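Long-range contacts in MstE (Scytonema sp. PCC 10023, PDB 6SBF), which is a single-domain class II terpene cyclase that assembles complex isoprenoid scaffolds, probably those of merosterols: residues S168-C173 with F317-N322; I313-D318 with R338-I343. The protein carries 1 engineered substitution. One frame throughout, in Å; residues are numbered along the deposited sequence.

From the N terminus, the chain first reaches 168-173, in the loop between helices 152-158 and 177-183. Contact 1 closes a long, mostly helical excursion by bringing 317-322 back onto this loop. Contact 2 starts just before, at 313-318, and closes a much shorter loop onto 338-343. The two do not nest. Contact 2 opens inside the span of contact 1 and ends beyond it, and both share Phe317 and Asp318. Trp172 joins them directly, as its NE1 and backbone N bond to Pro314 O and Pro316 O. Together they tie a loop between helices to the small mixed sheet of strands 311-313, 342-344 and 328-329.

Contact 1: residues S168-C173 with F317-N322; sequences SFQGWC and FDRNPN
An ST turn headed by Ser168, in the loop between helices 152-158 and 177-183, packs against an Asx turn headed by Asp318, in the loop between strands 311-313 and 328-329. In the first, Ser168 OG accepts the backbone N-H of Gln170 at 2.9 Å. In the second, Asp318 OD1 accepts from Asn320 N, from above the carboxylate plane. Just before the Asx turn, Ser168 CB meets Phe317 CB at 3.6 Å, while the Phe317 ring leads away to meet the side chain of Tyr315. Ser168 OG stands opposite its own backbone N (chi1 173°), and from there it faces the N-H of Gln170. With an alanine here, that N-H would probably be left without its acceptor, and the turn carrying Gln170 would be freer to shift against Phe317 and Arg319. Gly171 lies against the backbone of 317-319. Gly171 CA makes a CA-H...O contact of 3.3 Å with Asp318 O, an atom that also accepts from Tyr210 OH. A CB on Gly171 would clash with this oxygen. Gln170 and Arg319 run side by side and point the same way. Gln170 CB sits over one face of the guanidinium, toward its rim, and comes within 3.4 Å of Arg319 NH2. The amide and guanidinium planes are turned 55° apart. One water lies in the guanidinium plane, takes a bond from Arg319 NH2 and donates to Gln170 OE1, both at 2.8 Å. A second water donates to Gln170 O at 2.7 Å and accepts a weak bond from Arg319 NE. The polar link between the two side chains therefore runs through water, whereas their direct touch is carbon against the flat cationic face. This is consistent with a surface position, where the arginine charge probably stays hydrated.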
ATOM      1  N   SER A 168      -4.407 -24.655 -10.818  1.00 41.57           N
ATOM      2  CA  SER A 168      -5.477 -23.688 -10.418  1.00 47.99           C
ATOM      3  C   SER A 168      -4.858 -22.294 -10.390  1.00 46.58           C
ATOM      4  O   SER A 168      -3.761 -22.148  -9.848  1.00 28.38           O
ATOM      5  CB  SER A 168      -6.045 -24.023  -9.082  1.00 52.28           C
ATOM      6  OG  SER A 168      -6.958 -22.991  -8.631  1.00 94.25           O
ATOM      7  N   PHE A 169      -5.579 -21.306 -10.900  1.00 30.65           N
ATOM      8  CA  PHE A 169      -5.285 -19.869 -10.607  1.00 26.19           C
ATOM      9  C   PHE A 169      -6.270 -19.260  -9.606  1.00 23.00           C
ATOM     10  O   PHE A 169      -6.347 -18.024  -9.469  1.00 20.90           O
ATOM     11  CB  PHE A 169      -5.206 -19.066 -11.897  1.00 28.68           C
ATOM     12  CG  PHE A 169      -3.858 -19.188 -12.571  1.00 26.66           C
ATOM     13  CD1 PHE A 169      -3.285 -20.398 -12.902  1.00 31.30           C
ATOM     14  CD2 PHE A 169      -3.107 -18.084 -12.786  1.00 24.15           C
ATOM     15  CE1 PHE A 169      -2.041 -20.447 -13.522  1.00 31.71           C
ATOM     16  CE2 PHE A 169      -1.873 -18.116 -13.395  1.00 27.70           C
ATOM     17  CZ  PHE A 169      -1.329 -19.301 -13.750  1.00 27.11           C
ATOM     18  N   GLN A 170      -6.995 -20.068  -8.854  1.00 22.81           N
ATOM     19  CA  GLN A 170      -8.063 -19.568  -7.947  1.00 23.94           C
ATOM     20  C   GLN A 170      -7.465 -18.791  -6.776  1.00 19.83           C
ATOM     21  O   GLN A 170      -8.221 -18.023  -6.129  1.00 24.05           O
ATOM     22  CB  GLN A 170      -8.934 -20.727  -7.477  1.00 26.26           C
ATOM     23  CG  GLN A 170      -9.794 -21.239  -8.612  1.00 31.02           C
ATOM     24  CD  GLN A 170     -10.511 -20.087  -9.290  1.00 30.49           C
ATOM     25  OE1 GLN A 170     -11.329 -19.370  -8.687  1.00 35.59           O
ATOM     26  NE2 GLN A 170     -10.237 -19.905 -10.559  1.00 38.25           N
ATOM     27  N   GLY A 171      -6.183 -18.970  -6.451  1.00 20.02           N
ATOM     28  CA  GLY A 171      -5.498 -18.104  -5.479  1.00 18.31           C
ATOM     29  C   GLY A 171      -5.340 -16.689  -6.015  1.00 17.79           C
ATOM     30  O   GLY A 171      -5.847 -15.737  -5.386  1.00 18.34           O
ATOM     31  N   TRP A 172      -4.703 -16.566  -7.172  1.00 19.06           N
ATOM     32  CA  TRP A 172      -4.448 -15.229  -7.739  1.00 19.28           C
ATOM     33  C   TRP A 172      -5.732 -14.539  -8.216  1.00 18.42           C
ATOM     34  O   TRP A 172      -5.693 -13.307  -8.386  1.00 19.59           O
ATOM     35  CB  TRP A 172      -3.488 -15.376  -8.900  1.00 19.45           C
ATOM     36  CG  TRP A 172      -2.092 -15.687  -8.514  1.00 18.28           C
ATOM     37  CD1 TRP A 172      -1.581 -15.893  -7.265  1.00 18.78           C
ATOM     38  CD2 TRP A 172      -1.011 -15.902  -9.429  1.00 20.35           C
ATOM     39  NE1 TRP A 172      -0.248 -16.192  -7.355  1.00 18.01           N
ATOM     40  CE2 TRP A 172       0.130 -16.181  -8.663  1.00 20.65           C
ATOM     41  CE3 TRP A 172      -0.918 -15.819 -10.805  1.00 24.48           C
ATOM     42  CZ2 TRP A 172       1.377 -16.381  -9.230  1.00 23.62           C
ATOM     43  CZ3 TRP A 172       0.311 -16.045 -11.363  1.00 29.09           C
ATOM     44  CH2 TRP A 172       1.439 -16.333 -10.596  1.00 29.32           C
ATOM     45  N   CYS A 173      -6.814 -15.269  -8.443  1.00 20.28           N
ATOM     46  CA  CYS A 173      -8.050 -14.752  -9.084  1.00 20.74           C
ATOM     47  C   CYS A 173      -9.226 -14.779  -8.104  1.00 18.42           C
ATOM     48  O   CYS A 173     -10.357 -14.549  -8.535  1.00 20.83           O
ATOM     49  CB  CYS A 173      -8.372 -15.473 -10.382  1.00 22.49           C
ATOM     50  SG  CYS A 173      -7.019 -15.363 -11.566  1.00 27.71           S
ATOM     51  N   PHE A 317      -2.466 -21.292  -7.077  1.00 20.28           N
ATOM     52  CA  PHE A 317      -3.624 -22.066  -6.611  1.00 22.71           C
ATOM     53  C   PHE A 317      -3.916 -21.712  -5.168  1.00 23.33           C
ATOM     54  O   PHE A 317      -4.919 -22.247  -4.620  1.00 27.45           O
ATOM     55  CB  PHE A 317      -3.314 -23.577  -6.740  1.00 24.39           C
ATOM     56  CG  PHE A 317      -2.049 -24.088  -6.061  1.00 27.72           C
ATOM     57  CD1 PHE A 317      -1.982 -24.189  -4.677  1.00 31.77           C
ATOM     58  CD2 PHE A 317      -0.909 -24.431  -6.812  1.00 26.76           C
ATOM     59  CE1 PHE A 317      -0.809 -24.629  -4.055  1.00 32.76           C
ATOM     60  CE2 PHE A 317       0.269 -24.827  -6.200  1.00 26.45           C
ATOM     61  CZ  PHE A 317       0.308 -24.936  -4.811  1.00 29.11           C
ATOM     62  N   ASP A 318      -3.004 -20.981  -4.527  1.00 19.04           N
ATOM     63  CA  ASP A 318      -3.009 -20.844  -3.053  1.00 19.22           C
ATOM     64  C   ASP A 318      -3.981 -19.741  -2.611  1.00 18.73           C
ATOM     65  O   ASP A 318      -3.646 -18.571  -2.754  1.00 17.42           O
ATOM     66  CB  ASP A 318      -1.611 -20.560  -2.536  1.00 23.04           C
ATOM     67  CG  ASP A 318      -1.563 -20.700  -1.023  1.00 23.51           C
ATOM     68  OD1 ASP A 318      -2.660 -20.953  -0.407  1.00 22.57           O
ATOM     69  OD2 ASP A 318      -0.451 -20.489  -0.459  1.00 28.61           O
ATOM     70  N   ARG A 319      -5.163 -20.096  -2.105  1.00 19.71           N
ATOM     71  CA  ARG A 319      -6.113 -19.095  -1.535  1.00 19.61           C
ATOM     72  C   ARG A 319      -5.684 -18.594  -0.156  1.00 18.63           C
ATOM     73  O   ARG A 319      -6.293 -17.620   0.312  1.00 23.04           O
ATOM     74  CB  ARG A 319      -7.516 -19.649  -1.473  1.00 27.36           C
ATOM     75  CG  ARG A 319      -8.112 -20.000  -2.823  1.00 28.70           C
ATOM     76  CD  ARG A 319      -9.613 -20.160  -2.677  1.00 25.64           C
ATOM     77  NE  ARG A 319     -10.314 -20.750  -3.815  1.00 32.96           N
ATOM     78  CZ  ARG A 319     -10.151 -21.990  -4.232  1.00 23.20           C
ATOM     79  NH1 ARG A 319      -9.315 -22.790  -3.614  1.00 25.74           N
ATOM     80  NH2 ARG A 319     -10.824 -22.423  -5.272  1.00 24.45           N
ATOM     81  N   ASN A 320      -4.688 -19.215   0.481  1.00 18.93           N
ATOM     82  CA  ASN A 320      -4.437 -18.986   1.911  1.00 20.78           C
ATOM     83  C   ASN A 320      -2.955 -18.726   2.199  1.00 18.39           C
ATOM     84  O   ASN A 320      -2.324 -19.477   2.947  1.00 17.78           O
ATOM     85  CB  ASN A 320      -4.979 -20.238   2.645  1.00 25.58           C
ATOM     86  CG  ASN A 320      -6.505 -20.367   2.589  1.00 25.95           C
ATOM     87  OD1 ASN A 320      -7.213 -19.475   3.036  1.00 33.06           O
ATOM     88  ND2 ASN A 320      -7.023 -21.464   2.058  1.00 36.05           N
ATOM     89  N   PRO A 321      -2.316 -17.676   1.609  1.00 16.69           N
ATOM     90  CA  PRO A 321      -0.878 -17.454   1.796  1.00 15.86           C
ATOM     91  C   PRO A 321      -0.463 -17.206   3.252  1.00 15.95           C
ATOM     92  O   PRO A 321       0.711 -17.378   3.563  1.00 16.41           O
ATOM     93  CB  PRO A 321      -0.593 -16.250   0.863  1.00 16.94           C
ATOM     94  CG  PRO A 321      -1.943 -15.581   0.773  1.00 20.22           C
ATOM     95  CD  PRO A 321      -2.926 -16.695   0.670  1.00 16.78           C
ATOM     96  N   ASN A 322      -1.397 -16.775   4.104  1.00 15.68           N
ATOM     97  CA  ASN A 322      -1.039 -16.584   5.532  1.00 16.44           C
ATOM     98  C   ASN A 322      -0.888 -17.950   6.247  1.00 17.65           C
ATOM     99  O   ASN A 322      -0.494 -17.932   7.393  1.00 19.46           O
ATOM    100  CB  ASN A 322      -2.105 -15.716   6.178  1.00 17.11           C
ATOM    101  CG  ASN A 322      -2.147 -14.332   5.530  1.00 15.83           C
ATOM    102  OD1 ASN A 322      -1.196 -13.603   5.681  1.00 17.38           O
ATOM    103  ND2 ASN A 322      -3.209 -14.058   4.788  1.00 16.19           N
TER
HETATM  104  O   HOH W   1     -10.802 -18.122  -5.525  1.00 38.19           O
HETATM  105  O   HOH W   2     -12.538 -20.667  -6.523  1.00 46.83           O

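Contact 2: residues I313-D318 with R338-I343; sequences IPYPFD and RFEGSI
Ile313 bonds through both its backbone polar groups: its N donates to Ser342 O at 2.9 Å, and its O accepts from Gly341 N at 2.8 Å. The Ile313 side chain packs beside them. Ile313 CB lies 3.4 Å from Phe339 O. The Ile313 CG2 branch brushes Phe339 CB. Beyond this, the Phe339 ring stacks on Tyr330 and meets Phe50 edge-to-face. Residues 339-342 form a type II beta turn, closed by Ser342 N bonding to Phe339 O. Gly341 holds its third position, where the positive phi favours glycine. The turn leads into strand 342-344, the central strand of a three-stranded mixed sheet, with 311-313 antiparallel on one side and 328-329 parallel on the other. Just past the first strand, 315-318 makes a type I turn, with Asp318 N bonded to Tyr315 O. Tyr315 at its head meets the other turn with the face of its ring. Glu340 CB sits over that face in a CH-pi contact, 3.7 Å from the ring centroid and 18° off the ring normal. The Tyr315 and Glu340 side chains cross at about a right angle. Glu340 CG continues to Pro316 CD at 4.1 Å. The Glu340 chain then bends at chi2 (83°), which brings its carboxylate to Arg338. Arg338 NE gives Glu340 OE2 a salt-bridge hydrogen bond of 2.7 Å, nearly in the guanidinium plane, and NH1 adds a weak one to the same oxygen. The gripped guanidinium turns one face to the Tyr315 ring, with Tyr315 CE2 over its centre and 4.1 Å from Arg338 CZ. Ring and guanidinium planes stand 52° apart, well short of a parallel stack.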
ATOM      1  N   ILE A 313       4.803 -13.766  -3.479  1.00 14.66           N
ATOM      2  CA  ILE A 313       4.245 -14.380  -4.679  1.00 15.93           C
ATOM      3  C   ILE A 313       3.761 -15.759  -4.261  1.00 16.15           C
ATOM      4  O   ILE A 313       4.500 -16.745  -4.294  1.00 16.84           O
ATOM      5  CB  ILE A 313       5.273 -14.452  -5.792  1.00 20.99           C
ATOM      6  CG1 ILE A 313       5.921 -13.079  -6.045  1.00 25.30           C
ATOM      7  CG2 ILE A 313       4.554 -15.044  -6.995  1.00 23.36           C
ATOM      8  CD1 ILE A 313       4.937 -11.894  -6.298  1.00 32.36           C
ATOM      9  N   PRO A 314       2.467 -15.909  -3.870  1.00 16.47           N
ATOM     10  CA  PRO A 314       1.963 -17.235  -3.568  1.00 17.21           C
ATOM     11  C   PRO A 314       1.903 -18.054  -4.845  1.00 17.68           C
ATOM     12  O   PRO A 314       1.843 -17.510  -5.936  1.00 18.56           O
ATOM     13  CB  PRO A 314       0.541 -16.993  -3.064  1.00 17.79           C
ATOM     14  CG  PRO A 314       0.536 -15.499  -2.679  1.00 17.02           C
ATOM     15  CD  PRO A 314       1.417 -14.896  -3.750  1.00 16.37           C
ATOM     16  N   TYR A 315       1.879 -19.370  -4.681  1.00 17.51           N
ATOM     17  CA  TYR A 315       1.520 -20.223  -5.829  1.00 17.64           C
ATOM     18  C   TYR A 315       0.149 -19.796  -6.339  1.00 16.38           C
ATOM     19  O   TYR A 315      -0.726 -19.378  -5.557  1.00 18.00           O
ATOM     20  CB  TYR A 315       1.530 -21.695  -5.424  1.00 17.73           C
ATOM     21  CG  TYR A 315       2.903 -22.285  -5.283  1.00 18.66           C
ATOM     22  CD1 TYR A 315       3.588 -22.232  -4.090  1.00 19.80           C
ATOM     23  CD2 TYR A 315       3.540 -22.855  -6.369  1.00 22.05           C
ATOM     24  CE1 TYR A 315       4.867 -22.744  -3.953  1.00 21.70           C
ATOM     25  CE2 TYR A 315       4.818 -23.372  -6.251  1.00 24.34           C
ATOM     26  CZ  TYR A 315       5.480 -23.337  -5.030  1.00 24.81           C
ATOM     27  OH  TYR A 315       6.742 -23.862  -4.908  1.00 26.44           O
ATOM     28  N   PRO A 316      -0.095 -19.900  -7.659  1.00 17.49           N
ATOM     29  CA  PRO A 316      -1.352 -19.449  -8.248  1.00 17.60           C
ATOM     30  C   PRO A 316      -2.599 -20.091  -7.643  1.00 17.81           C
ATOM     31  O   PRO A 316      -3.667 -19.467  -7.678  1.00 20.81           O
ATOM     32  CB  PRO A 316      -1.272 -19.675  -9.765  1.00 20.31           C
ATOM     33  CG  PRO A 316       0.155 -19.985  -9.987  1.00 30.08           C
ATOM     34  CD  PRO A 316       0.835 -20.377  -8.692  1.00 22.10           C
ATOM     35  N   PHE A 317      -2.466 -21.292  -7.077  1.00 20.28           N
ATOM     36  CA  PHE A 317      -3.624 -22.066  -6.611  1.00 22.71           C
ATOM     37  C   PHE A 317      -3.916 -21.712  -5.168  1.00 23.33           C
ATOM     38  O   PHE A 317      -4.919 -22.247  -4.620  1.00 27.45           O
ATOM     39  CB  PHE A 317      -3.314 -23.577  -6.740  1.00 24.39           C
ATOM     40  CG  PHE A 317      -2.049 -24.088  -6.061  1.00 27.72           C
ATOM     41  CD1 PHE A 317      -1.982 -24.189  -4.677  1.00 31.77           C
ATOM     42  CD2 PHE A 317      -0.909 -24.431  -6.812  1.00 26.76           C
ATOM     43  CE1 PHE A 317      -0.809 -24.629  -4.055  1.00 32.76           C
ATOM     44  CE2 PHE A 317       0.269 -24.827  -6.200  1.00 26.45           C
ATOM     45  CZ  PHE A 317       0.308 -24.936  -4.811  1.00 29.11           C
ATOM     46  N   ASP A 318      -3.004 -20.981  -4.527  1.00 19.04           N
ATOM     47  CA  ASP A 318      -3.009 -20.844  -3.053  1.00 19.22           C
ATOM     48  C   ASP A 318      -3.981 -19.741  -2.611  1.00 18.73           C
ATOM     49  O   ASP A 318      -3.646 -18.571  -2.754  1.00 17.42           O
ATOM     50  CB  ASP A 318      -1.611 -20.560  -2.536  1.00 23.04           C
ATOM     51  CG  ASP A 318      -1.563 -20.700  -1.023  1.00 23.51           C
ATOM     52  OD1 ASP A 318      -2.660 -20.953  -0.407  1.00 22.57           O
ATOM     53  OD2 ASP A 318      -0.451 -20.489  -0.459  1.00 28.61           O
ATOM     54  N   ARG A 338      12.580 -19.900  -8.175  1.00 34.23           N
ATOM     55  CA  ARG A 338      11.333 -19.521  -8.857  1.00 32.81           C
ATOM     56  C   ARG A 338      10.721 -18.443  -8.006  1.00 23.90           C
ATOM     57  O   ARG A 338      11.056 -18.351  -6.800  1.00 25.87           O
ATOM     58  CB  ARG A 338      10.349 -20.682  -8.988  1.00 37.52           C
ATOM     59  CG  ARG A 338       9.989 -21.368  -7.674  1.00 46.28           C
ATOM     60  CD  ARG A 338       9.193 -22.632  -7.918  1.00 62.02           C
ATOM     61  NE  ARG A 338       7.992 -22.326  -8.700  1.00 57.99           N
ATOM     62  CZ  ARG A 338       7.333 -23.206  -9.443  1.00 70.51           C
ATOM     63  NH1 ARG A 338       6.271 -22.821 -10.132  1.00 82.08           N
ATOM     64  NH2 ARG A 338       7.727 -24.469  -9.476  1.00 87.92           N
ATOM     65  N   PHE A 339       9.799 -17.722  -8.579  1.00 20.25           N
ATOM     66  CA  PHE A 339       9.135 -16.678  -7.785  1.00 19.20           C
ATOM     67  C   PHE A 339       8.065 -17.248  -6.854  1.00 18.56           C
ATOM     68  O   PHE A 339       7.888 -16.666  -5.761  1.00 19.67           O
ATOM     69  CB  PHE A 339       8.586 -15.600  -8.706  1.00 21.27           C
ATOM     70  CG  PHE A 339       9.680 -14.838  -9.389  1.00 22.02           C
ATOM     71  CD1 PHE A 339      10.491 -13.950  -8.677  1.00 23.20           C
ATOM     72  CD2 PHE A 339       9.889 -15.000 -10.742  1.00 26.66           C
ATOM     73  CE1 PHE A 339      11.457 -13.195  -9.338  1.00 26.01           C
ATOM     74  CE2 PHE A 339      10.909 -14.301 -11.377  1.00 25.66           C
ATOM     75  CZ  PHE A 339      11.703 -13.419 -10.676  1.00 28.86           C
ATOM     76  N   GLU A 340       7.394 -18.327  -7.250  1.00 19.65           N
ATOM     77  CA  GLU A 340       6.303 -18.876  -6.434  1.00 19.55           C
ATOM     78  C   GLU A 340       6.898 -19.342  -5.115  1.00 19.63           C
ATOM     79  O   GLU A 340       7.909 -20.060  -5.110  1.00 20.04           O
ATOM     80  CB  GLU A 340       5.543 -19.998  -7.119  1.00 24.59           C
ATOM     81  CG  GLU A 340       4.890 -19.569  -8.414  1.00 27.33           C
ATOM     82  CD  GLU A 340       5.791 -19.563  -9.642  1.00 42.19           C
ATOM     83  OE1 GLU A 340       5.305 -19.084 -10.656  1.00 59.52           O
ATOM     84  OE2 GLU A 340       6.978 -19.968  -9.575  1.00 36.23           O
ATOM     85  N   GLY A 341       6.258 -18.915  -4.037  1.00 16.57           N
ATOM     86  CA  GLY A 341       6.690 -19.199  -2.677  1.00 18.84           C
ATOM     87  C   GLY A 341       7.809 -18.323  -2.216  1.00 17.09           C
ATOM     88  O   GLY A 341       8.350 -18.588  -1.138  1.00 20.17           O
ATOM     89  N   SER A 342       8.082 -17.241  -2.931  1.00 16.32           N
ATOM     90  CA  SER A 342       9.149 -16.298  -2.535  0.50 16.18           C
ATOM     91  C   SER A 342       8.610 -14.884  -2.304  1.00 14.30           C
ATOM     92  O   SER A 342       7.451 -14.611  -2.665  1.00 15.70           O
ATOM     93  CB  SER A 342      10.253 -16.303  -3.552  0.50 16.78           C
ATOM     94  OG  SER A 342       9.942 -15.409  -4.606  0.50 17.64           O
ATOM     95  N   ILE A 343       9.461 -14.115  -1.663  1.00 14.70           N
ATOM     96  CA  ILE A 343       9.191 -12.728  -1.302  1.00 14.89           C
ATOM     97  C   ILE A 343      10.215 -11.865  -2.014  1.00 15.30           C
ATOM     98  O   ILE A 343      11.427 -12.114  -1.920  1.00 17.01           O
ATOM     99  CB  ILE A 343       9.234 -12.571   0.220  1.00 14.67           C
ATOM    100  CG1 ILE A 343       8.192 -13.427   0.900  1.00 16.00           C
ATOM    101  CG2 ILE A 343       9.104 -11.124   0.635  1.00 16.55           C
ATOM    102  CD1 ILE A 343       8.281 -13.418   2.426  1.00 19.84           C
TER